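Local structure of inositol monophosphatase (Staphylococcus aureus, 5J16) at residues Val89-Asp94 with Pro214-Gly219; Asn105-Ile110 with Ala192-Val197; Leu150-Leu155 with Val249-Leu254. The protein probably hydrolyses myo-inositol monophosphates to inositol and phosphate, as a metal-dependent phosphatase of the inositol monophosphatase family. All blocks are in the same frame, centred on the assembly; numbering follows the deposited sequence.

Contact 1 of 3, residues Val89-Asp94 with Pro214-Gly219; sequences VVDPID and PWDFAG. With CA (calcium ion), chain E; CA (calcium ion), chain F; IPD (D-myo-inositol-1-phosphate), chain G.
The metal site of the inositol monophosphatase family joins these segments: the D-P-I-D sequence Asp91-Asp94 supplies carboxylates from one side and Asp216, early in helix 214-225, another from across. Calcium in chain E takes Asp91 OD2 at 2.2 Å, Asp94 OD1 and Asp216 OD2, along with O1 and O9 of D-myo-inositol-1-phosphate and a water, which also accepts a weak hydrogen bond from Trp215 NE1. Asp91 OD2 and Asp216 OD2 are 2.7 Å apart, and the shared calcium probably offsets their charge. Aspartate suits position 91 because its short side chain brings both carboxylate oxygens to the ions, one to each. With CG anti to the backbone N (chi1 -165°), OD2 faces the first calcium while OD1 binds the second, in chain F, which Ile93 O and Glu73 also hold. Asp94 OD1 also accepts from the inositol hydroxyl O2 at 2.7 Å. Behind the site the strand packs on the helix, Val89 CG2 pressed to 3.3 Å from Ala218 CB, tight for two methyls. The Trp215 ring presents its edge to Asp91 OD2. Another water donates to Val89 O at 2.8 Å and to Trp215 O at 2.7 Å, and accepts from Gly219 N.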
loop_
_atom_site.group_PDB
_atom_site.type_symbol
_atom_site.label_atom_id
_atom_site.label_comp_id
_atom_site.label_asym_id
_atom_site.label_seq_id
_atom_site.Cartn_x
_atom_site.Cartn_y
_atom_site.Cartn_z
ATOM N N VAL A 89 -2.682 -25.377 4.424
ATOM C CA VAL A 89 -3.647 -24.456 3.812
ATOM C C VAL A 89 -2.845 -23.395 3.073
ATOM O O VAL A 89 -2.208 -22.556 3.665
ATOM C CB VAL A 89 -4.833 -24.059 4.778
ATOM C CG1 VAL A 89 -4.590 -24.383 6.244
ATOM C CG2 VAL A 89 -5.360 -22.677 4.568
ATOM N N VAL A 90 -2.829 -23.531 1.750
ATOM C CA VAL A 90 -1.935 -22.807 0.897
ATOM C C VAL A 90 -2.638 -21.909 -0.103
ATOM O O VAL A 90 -3.631 -22.243 -0.704
ATOM C CB VAL A 90 -0.773 -23.686 0.275
ATOM C CG1 VAL A 90 -0.674 -25.092 0.864
ATOM C CG2 VAL A 90 -0.700 -23.672 -1.256
ATOM N N ASP A 91 -2.077 -20.719 -0.212
ATOM C CA ASP A 91 -2.365 -19.776 -1.264
ATOM C C ASP A 91 -1.022 -19.654 -1.939
ATOM O O ASP A 91 -0.081 -19.156 -1.338
ATOM C CB ASP A 91 -2.826 -18.434 -0.677
ATOM C CG ASP A 91 -3.468 -17.535 -1.700
ATOM O OD1 ASP A 91 -3.287 -17.777 -2.903
ATOM O OD2 ASP A 91 -4.136 -16.560 -1.267
ATOM N N PRO A 92 -0.902 -20.182 -3.154
ATOM C CA PRO A 92 0.391 -20.129 -3.862
ATOM C C PRO A 92 0.812 -18.730 -4.313
ATOM O O PRO A 92 2.001 -18.469 -4.355
ATOM C CB PRO A 92 0.163 -21.048 -5.062
ATOM C CG PRO A 92 -1.315 -21.007 -5.281
ATOM C CD PRO A 92 -1.893 -20.989 -3.891
ATOM N N ILE A 93 -0.131 -17.854 -4.681
ATOM C CA ILE A 93 0.170 -16.422 -4.939
ATOM C C ILE A 93 -0.989 -15.620 -4.367
ATOM O O ILE A 93 -2.050 -15.567 -4.978
ATOM C CB ILE A 93 0.334 -16.043 -6.458
ATOM C CG1 ILE A 93 1.660 -16.565 -7.042
ATOM C CG2 ILE A 93 0.329 -14.527 -6.666
ATOM C CD1 ILE A 93 1.553 -17.885 -7.767
ATOM N N ASP A 94 -0.772 -15.020 -3.189
ATOM C CA ASP A 94 -1.694 -14.075 -2.631
ATOM C C ASP A 94 -1.287 -12.714 -3.144
ATOM O O ASP A 94 -0.176 -12.295 -2.942
ATOM C CB ASP A 94 -1.711 -14.114 -1.112
ATOM C CG ASP A 94 -2.863 -13.272 -0.514
ATOM O OD1 ASP A 94 -4.038 -13.450 -0.945
ATOM O OD2 ASP A 94 -2.591 -12.403 0.342
ATOM N N PRO A 214 -9.930 -19.363 3.974
ATOM C CA PRO A 214 -8.919 -19.882 4.884
ATOM C C PRO A 214 -7.468 -19.789 4.374
ATOM O O PRO A 214 -6.578 -19.548 5.167
ATOM C CB PRO A 214 -9.306 -21.357 5.035
ATOM C CG PRO A 214 -10.743 -21.419 4.742
ATOM C CD PRO A 214 -10.919 -20.402 3.644
ATOM N N TRP A 215 -7.230 -20.012 3.082
ATOM C CA TRP A 215 -5.853 -19.909 2.519
ATOM C C TRP A 215 -5.246 -18.490 2.596
ATOM O O TRP A 215 -4.016 -18.336 2.611
ATOM C CB TRP A 215 -5.747 -20.490 1.099
ATOM C CG TRP A 215 -6.873 -20.127 0.156
ATOM C CD1 TRP A 215 -6.973 -18.999 -0.591
ATOM C CD2 TRP A 215 -8.058 -20.898 -0.113
ATOM N NE1 TRP A 215 -8.150 -18.997 -1.302
ATOM C CE2 TRP A 215 -8.836 -20.154 -1.040
ATOM C CE3 TRP A 215 -8.555 -22.132 0.364
ATOM C CZ2 TRP A 215 -10.085 -20.612 -1.531
ATOM C CZ3 TRP A 215 -9.797 -22.586 -0.101
ATOM C CH2 TRP A 215 -10.549 -21.829 -1.046
ATOM N N ASP A 216 -6.090 -17.472 2.650
ATOM C CA ASP A 216 -5.617 -16.074 2.755
ATOM C C ASP A 216 -5.140 -15.718 4.171
ATOM O O ASP A 216 -4.264 -14.860 4.327
ATOM C CB ASP A 216 -6.724 -15.053 2.337
ATOM C CG ASP A 216 -7.143 -15.162 0.846
ATOM O OD1 ASP A 216 -8.399 -15.063 0.577
ATOM O OD2 ASP A 216 -6.238 -15.323 -0.035
ATOM N N PHE A 217 -5.717 -16.324 5.199
ATOM C CA PHE A 217 -5.323 -15.957 6.567
ATOM C C PHE A 217 -4.614 -17.045 7.347
ATOM O O PHE A 217 -4.002 -16.735 8.374
ATOM C CB PHE A 217 -6.501 -15.409 7.399
ATOM C CG PHE A 217 -7.694 -16.342 7.523
ATOM C CD1 PHE A 217 -7.711 -17.358 8.475
ATOM C CD2 PHE A 217 -8.813 -16.156 6.750
ATOM C CE1 PHE A 217 -8.794 -18.207 8.604
ATOM C CE2 PHE A 217 -9.904 -16.977 6.880
ATOM C CZ PHE A 217 -9.898 -18.006 7.814
ATOM N N ALA A 218 -4.706 -18.305 6.900
ATOM C CA ALA A 218 -4.197 -19.400 7.691
ATOM C C ALA A 218 -2.751 -19.210 8.151
ATOM O O ALA A 218 -2.451 -19.386 9.330
ATOM C CB ALA A 218 -4.360 -20.710 6.961
ATOM N N GLY A 219 -1.864 -18.823 7.244
ATOM C CA GLY A 219 -0.455 -18.608 7.607
ATOM C C GLY A 219 -0.214 -17.355 8.446
ATOM O O GLY A 219 0.459 -17.407 9.494
HETATM CA CA CA E . -5.524 -14.980 -1.959
HETATM CA CA CA F . -4.108 -16.967 -5.044
HETATM C C1 IPD G . -6.897 -11.753 -2.868
HETATM C C2 IPD G . -5.929 -10.854 -2.118
HETATM C C3 IPD G . -6.583 -9.443 -2.080
HETATM C C4 IPD G . -7.892 -9.447 -1.292
HETATM C C5 IPD G . -8.894 -10.449 -1.876
HETATM C C6 IPD G . -8.236 -11.874 -2.068
HETATM P P1 IPD G . -5.709 -13.504 -4.580
HETATM O O1 IPD G . -6.365 -13.042 -3.119
HETATM O O2 IPD G . -5.686 -11.359 -0.774
HETATM O O3 IPD G . -5.731 -8.459 -1.543
HETATM O O4 IPD G . -8.501 -8.189 -1.416
HETATM O O5 IPD G . -9.996 -10.487 -0.956
HETATM O O6 IPD G . -9.108 -12.701 -2.793
HETATM O O7 IPD G . -6.695 -13.706 -5.700
HETATM O O8 IPD G . -4.626 -12.346 -4.964
HETATM O O9 IPD G . -4.852 -14.847 -4.182
HETATM O O HOH W 1 -2.453 -19.780 4.231
HETATM O O HOH W 2 -7.520 -16.236 -2.492
#

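Contact 2 of 3, residues Asn105-Ile110 with Ala192-Val197; sequences NFAISI and AALEIV. With IPD (D-myo-inositol-1-phosphate), chain G.
Leu194 meets Ala107 where helix 192-200 packs against strand 107-114 of the mixed sheet that holds strands 86-91 and 107-114, a helix-on-sheet contact inside the five-layered alpha-beta-alpha-beta-alpha sandwich of the inositol monophosphatases, the helix lying between the two sheets. The side chain leaves the helix toward the strand. At CB the chain turns so that CG stands anti to the carbonyl carbon (chi1 -71°), and this brings the branch point over the methyl of Ala107, with Leu194 CG 3.9 Å from Ala107 CB. Beyond CG the two methyls part. CD1 runs on toward the loop before the strand and reaches the backbone of Asn105, lying 3.9 Å from Asn105 C. CD2 stays beside the alanine, 4.2 Å from Ala107 CB. A leucine fits because its fork can touch a strand side chain and a loop backbone at once, whereas the small methyl of Ala107 lets the helix come near the sheet.

One step back along the helix and two along the strand, Ala193 CB approaches Ser109 CB at 4.2 Å, again a meeting of small side chains; the corresponding CA atoms are 6.7 Å apart. Alternate strand residues therefore face the helix, while Ile108 points away, toward helix 10-31. Val123 of the adjacent strand 117-125 extends the apolar surface beneath Ala193, Leu194 and Val197. At the loop end, Asn105 gives its ND2 to Gln102 and packs on Asn203 of the second subunit.

The beginning of the helix faces the bound inositol phosphate. Its N-H groups would probably help stabilise nearby negative charge, and Asp94 OD2 accepts from Ala193 N. Next to it, Ala192 N donates to O2 of D-myo-inositol-1-phosphate at 3.2 Å, with an N-H...O angle of 164°.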
loop_
_atom_site.group_PDB
_atom_site.type_symbol
_atom_site.label_atom_id
_atom_site.label_comp_id
_atom_site.label_asym_id
_atom_site.label_seq_id
_atom_site.Cartn_x
_atom_site.Cartn_y
_atom_site.Cartn_z
ATOM N N ASN A 105 4.968 -7.346 -4.366
ATOM C CA ASN A 105 3.926 -7.215 -3.337
ATOM C C ASN A 105 2.914 -8.376 -3.373
ATOM O O ASN A 105 1.716 -8.158 -3.161
ATOM C CB ASN A 105 3.211 -5.858 -3.465
ATOM C CG ASN A 105 4.180 -4.682 -3.510
ATOM O OD1 ASN A 105 5.127 -4.619 -2.751
ATOM N ND2 ASN A 105 3.927 -3.746 -4.376
ATOM N N PHE A 106 3.402 -9.596 -3.634
ATOM C CA PHE A 106 2.596 -10.802 -3.552
ATOM C C PHE A 106 3.335 -11.765 -2.677
ATOM O O PHE A 106 4.547 -11.669 -2.552
ATOM C CB PHE A 106 2.320 -11.448 -4.933
ATOM C CG PHE A 106 3.559 -11.798 -5.705
ATOM C CD1 PHE A 106 4.167 -13.052 -5.549
ATOM C CD2 PHE A 106 4.130 -10.880 -6.563
ATOM C CE1 PHE A 106 5.319 -13.399 -6.260
ATOM C CE2 PHE A 106 5.308 -11.209 -7.251
ATOM C CZ PHE A 106 5.890 -12.486 -7.111
ATOM N N ALA A 107 2.597 -12.687 -2.084
ATOM C CA ALA A 107 3.139 -13.638 -1.115
ATOM C C ALA A 107 2.680 -15.040 -1.411
ATOM O O ALA A 107 1.558 -15.240 -1.929
ATOM C CB ALA A 107 2.687 -13.271 0.300
ATOM N N ILE A 108 3.545 -16.004 -1.090
ATOM C CA ILE A 108 3.121 -17.399 -0.891
ATOM C C ILE A 108 2.693 -17.498 0.571
ATOM O O ILE A 108 3.448 -17.066 1.438
ATOM C CB ILE A 108 4.237 -18.418 -1.160
ATOM C CG1 ILE A 108 4.770 -18.226 -2.561
ATOM C CG2 ILE A 108 3.704 -19.855 -1.034
ATOM C CD1 ILE A 108 5.974 -19.057 -2.867
ATOM N N SER A 109 1.489 -18.025 0.839
ATOM C CA SER A 109 1.000 -18.236 2.229
ATOM C C SER A 109 0.788 -19.724 2.516
ATOM O O SER A 109 0.154 -20.432 1.715
ATOM C CB SER A 109 -0.299 -17.465 2.489
ATOM O OG SER A 109 -0.781 -17.685 3.828
ATOM N N ILE A 110 1.354 -20.190 3.628
ATOM C CA ILE A 110 1.182 -21.566 4.114
ATOM C C ILE A 110 0.956 -21.611 5.614
ATOM O O ILE A 110 1.700 -21.042 6.393
ATOM C CB ILE A 110 2.377 -22.506 3.791
ATOM C CG1 ILE A 110 2.603 -22.592 2.280
ATOM C CG2 ILE A 110 2.108 -23.912 4.340
ATOM C CD1 ILE A 110 3.786 -23.432 1.876
ATOM N N ALA A 192 -4.012 -9.697 1.333
ATOM C CA ALA A 192 -4.505 -9.977 2.649
ATOM C C ALA A 192 -3.423 -10.632 3.548
ATOM O O ALA A 192 -3.257 -10.278 4.729
ATOM C CB ALA A 192 -5.745 -10.845 2.550
ATOM N N ALA A 193 -2.682 -11.582 2.997
ATOM C CA ALA A 193 -1.646 -12.252 3.785
ATOM C C ALA A 193 -0.619 -11.254 4.263
ATOM O O ALA A 193 -0.303 -11.266 5.448
ATOM C CB ALA A 193 -0.972 -13.344 2.987
ATOM N N LEU A 194 -0.127 -10.383 3.354
ATOM C CA LEU A 194 0.876 -9.337 3.709
ATOM C C LEU A 194 0.333 -8.227 4.586
ATOM O O LEU A 194 1.075 -7.686 5.402
ATOM C CB LEU A 194 1.566 -8.713 2.478
ATOM C CG LEU A 194 2.540 -9.619 1.733
ATOM C CD1 LEU A 194 2.971 -8.937 0.451
ATOM C CD2 LEU A 194 3.750 -9.963 2.592
ATOM N N GLU A 195 -0.951 -7.903 4.452
ATOM C CA GLU A 195 -1.595 -6.990 5.387
ATOM C C GLU A 195 -1.827 -7.506 6.794
ATOM O O GLU A 195 -1.767 -6.744 7.755
ATOM C CB GLU A 195 -2.886 -6.459 4.794
ATOM C CG GLU A 195 -2.534 -5.452 3.733
ATOM C CD GLU A 195 -3.699 -4.984 2.975
ATOM O OE1 GLU A 195 -4.011 -5.622 1.958
ATOM O OE2 GLU A 195 -4.289 -4.000 3.427
ATOM N N ILE A 196 -2.135 -8.775 6.925
ATOM C CA ILE A 196 -2.178 -9.406 8.240
ATOM C C ILE A 196 -0.742 -9.378 8.851
ATOM O O ILE A 196 -0.561 -9.012 10.020
ATOM C CB ILE A 196 -2.669 -10.853 8.100
ATOM C CG1 ILE A 196 -4.149 -10.855 7.712
ATOM C CG2 ILE A 196 -2.448 -11.646 9.392
ATOM C CD1 ILE A 196 -4.662 -12.188 7.176
ATOM N N VAL A 197 0.272 -9.732 8.057
ATOM C CA VAL A 197 1.657 -9.644 8.520
ATOM C C VAL A 197 2.074 -8.177 8.846
ATOM O O VAL A 197 2.847 -7.965 9.788
ATOM C CB VAL A 197 2.594 -10.287 7.486
ATOM C CG1 VAL A 197 4.051 -9.875 7.658
ATOM C CG2 VAL A 197 2.448 -11.815 7.523
HETATM C C1 IPD G . -6.897 -11.753 -2.868
HETATM C C2 IPD G . -5.929 -10.854 -2.118
HETATM C C3 IPD G . -6.583 -9.443 -2.080
HETATM C C4 IPD G . -7.892 -9.447 -1.292
HETATM C C5 IPD G . -8.894 -10.449 -1.876
HETATM C C6 IPD G . -8.236 -11.874 -2.068
HETATM P P1 IPD G . -5.709 -13.504 -4.580
HETATM O O1 IPD G . -6.365 -13.042 -3.119
HETATM O O2 IPD G . -5.686 -11.359 -0.774
HETATM O O3 IPD G . -5.731 -8.459 -1.543
HETATM O O4 IPD G . -8.501 -8.189 -1.416
HETATM O O5 IPD G . -9.996 -10.487 -0.956
HETATM O O6 IPD G . -9.108 -12.701 -2.793
HETATM O O7 IPD G . -6.695 -13.706 -5.700
HETATM O O8 IPD G . -4.626 -12.346 -4.964
HETATM O O9 IPD G . -4.852 -14.847 -4.182
#

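Contact 3 of 3, residues Leu150-Leu155 with Val249-Leu254; sequences LNDSNL and VGNRGL
An irregular, extended loop, Leu150-Leu155, runs past the junction where strand 245-251 gives way to helix 252-263, its backbone coming nearest at Asp152 and Gly253, whose CA atoms lie 4.6 Å apart. Asn251 carries much of the contact. Its CG sits between the backbone N and the carbonyl carbon (chi1 65°), which turns the amide back over the first turn of the helix. ND2 donates to Ser153 OG at 2.6 Å, the hydroxyl lying essentially in the amide plane, and the N-H...O angle is 166°. Ser153 OG is also hydrogen-bonded to Ser158 OG.

Asn251 is the N-cap of the helix: OD1 accepts from Leu254 N at 2.8 Å, with the donor tilted 27° from the carbonyl plane. Asparagine suits the post because one amide can cap the helix with its oxygen and grip the loop with its nitrogen. The same OD1 takes a weak bond from Ser153 N at 3.2 Å. Asp152 adds a second acceptor at this helix end, a weak bond from Gly253 N to Asp152 OD1 at 3.2 Å; glycine at 253 lets the carboxylate lie close against the backbone. Leu254 packs along the loop. Its CG rests 3.3 Å from Ser153 OG, and the side chains of Leu155 and Leu254 cross nearly at right angles, with Leu155 CD1 3.6 Å from Leu254 CD2.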
loop_
_atom_site.group_PDB
_atom_site.type_symbol
_atom_site.label_atom_id
_atom_site.label_comp_id
_atom_site.label_asym_id
_atom_site.label_seq_id
_atom_site.Cartn_x
_atom_site.Cartn_y
_atom_site.Cartn_z
ATOM N N LEU A 150 2.855 -6.631 20.415
ATOM C CA LEU A 150 2.134 -5.455 19.994
ATOM C C LEU A 150 1.646 -4.756 21.212
ATOM O O LEU A 150 1.272 -5.412 22.175
ATOM C CB LEU A 150 0.924 -5.841 19.134
ATOM C CG LEU A 150 1.256 -6.533 17.812
ATOM C CD1 LEU A 150 -0.043 -6.807 17.087
ATOM C CD2 LEU A 150 2.239 -5.715 16.957
ATOM N N ASN A 151 1.611 -3.428 21.131
ATOM C CA ASN A 151 1.089 -2.583 22.178
ATOM C C ASN A 151 -0.289 -2.159 21.751
ATOM O O ASN A 151 -0.585 -2.112 20.562
ATOM C CB ASN A 151 1.970 -1.349 22.346
ATOM C CG ASN A 151 3.394 -1.698 22.771
ATOM O OD1 ASN A 151 3.611 -2.443 23.750
ATOM N ND2 ASN A 151 4.379 -1.172 22.030
ATOM N N ASP A 152 -1.158 -1.883 22.720
ATOM C CA ASP A 152 -2.474 -1.368 22.411
ATOM C C ASP A 152 -2.364 0.021 21.782
ATOM O O ASP A 152 -1.440 0.768 22.058
ATOM C CB ASP A 152 -3.332 -1.268 23.656
ATOM C CG ASP A 152 -3.769 -2.608 24.182
ATOM O OD1 ASP A 152 -3.474 -3.661 23.600
ATOM O OD2 ASP A 152 -4.446 -2.608 25.219
ATOM N N SER A 153 -3.325 0.339 20.925
ATOM C CA SER A 153 -3.445 1.636 20.311
ATOM C C SER A 153 -4.912 1.985 20.352
ATOM O O SER A 153 -5.759 1.093 20.428
ATOM C CB SER A 153 -2.986 1.572 18.837
ATOM O OG SER A 153 -3.890 0.799 18.046
ATOM N N ASN A 154 -5.212 3.273 20.248
ATOM C CA ASN A 154 -6.586 3.758 20.032
ATOM C C ASN A 154 -6.855 3.970 18.581
ATOM O O ASN A 154 -5.948 4.262 17.814
ATOM C CB ASN A 154 -6.806 5.067 20.780
ATOM C CG ASN A 154 -6.669 4.872 22.265
ATOM O OD1 ASN A 154 -7.468 4.144 22.884
ATOM N ND2 ASN A 154 -5.623 5.450 22.841
ATOM N N LEU A 155 -8.110 3.878 18.202
ATOM C CA LEU A 155 -8.447 4.031 16.792
ATOM C C LEU A 155 -7.988 5.363 16.216
ATOM O O LEU A 155 -7.386 5.378 15.136
ATOM C CB LEU A 155 -9.942 3.811 16.532
ATOM C CG LEU A 155 -10.372 3.810 15.076
ATOM C CD1 LEU A 155 -9.638 2.724 14.278
ATOM C CD2 LEU A 155 -11.887 3.622 15.032
ATOM N N VAL A 249 -8.604 -7.853 12.302
ATOM C CA VAL A 249 -7.361 -8.096 13.006
ATOM C C VAL A 249 -6.702 -6.777 13.457
ATOM O O VAL A 249 -6.698 -5.783 12.740
ATOM C CB VAL A 249 -6.374 -8.962 12.186
ATOM C CG1 VAL A 249 -7.037 -10.238 11.701
ATOM C CG2 VAL A 249 -5.830 -8.233 10.991
ATOM N N GLY A 250 -6.136 -6.794 14.656
ATOM C CA GLY A 250 -5.482 -5.627 15.219
ATOM C C GLY A 250 -4.754 -5.963 16.489
ATOM O O GLY A 250 -4.722 -7.104 16.894
ATOM N N ASN A 251 -4.172 -4.969 17.147
ATOM C CA ASN A 251 -3.732 -5.154 18.557
ATOM C C ASN A 251 -5.002 -5.275 19.405
ATOM O O ASN A 251 -6.058 -4.809 19.002
ATOM C CB ASN A 251 -2.810 -4.004 19.038
ATOM C CG ASN A 251 -3.515 -2.644 19.102
ATOM O OD1 ASN A 251 -4.481 -2.464 19.856
ATOM N ND2 ASN A 251 -3.021 -1.680 18.335
ATOM N N ARG A 252 -4.896 -5.889 20.572
ATOM C CA ARG A 252 -6.071 -6.220 21.395
ATOM C C ARG A 252 -6.913 -4.991 21.674
ATOM O O ARG A 252 -8.127 -5.011 21.474
ATOM C CB ARG A 252 -5.632 -6.868 22.703
ATOM C CG ARG A 252 -5.153 -8.271 22.484
ATOM C CD ARG A 252 -4.636 -8.980 23.726
ATOM N NE ARG A 252 -4.128 -10.306 23.336
ATOM C CZ ARG A 252 -4.870 -11.389 23.058
ATOM N NH1 ARG A 252 -6.194 -11.369 23.143
ATOM N NH2 ARG A 252 -4.262 -12.524 22.689
ATOM N N GLY A 253 -6.242 -3.907 22.069
ATOM C CA GLY A 253 -6.922 -2.704 22.506
ATOM C C GLY A 253 -7.763 -2.059 21.431
ATOM O O GLY A 253 -8.914 -1.683 21.668
ATOM N N LEU A 254 -7.182 -1.955 20.237
ATOM C CA LEU A 254 -7.858 -1.421 19.076
ATOM C C LEU A 254 -8.917 -2.362 18.472
ATOM O O LEU A 254 -9.860 -1.913 17.821
ATOM C CB LEU A 254 -6.802 -1.143 18.032
ATOM C CG LEU A 254 -6.937 0.060 17.129
ATOM C CD1 LEU A 254 -6.204 -0.310 15.840
ATOM C CD2 LEU A 254 -8.344 0.476 16.806
#

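From the N terminus, the chain first enters contact 1 through strand 86-91 and, past the corner at Pro92, the short strand 93-94, and then contact 2 through the neighbouring strand 107-114. The loop 150-155 follows, after the first sheet is complete. Helix 192-200 now returns to that sheet and closes contact 2; helix 214-225 closes contact 1 around it, so contact 2 is nested within contact 1. Contact 3 closes last, at 249-254, and crosses both. Contacts 1 and 2 touch, Asp94 N lying 2.7 Å from Ala107 O, and together tie two helices to one sheet beside the ligand. Contact 3, its centre about 24 Å from that of contact 1, fastens a loop to the junction of strand 245-251, in the second sheet, with helix 252-263.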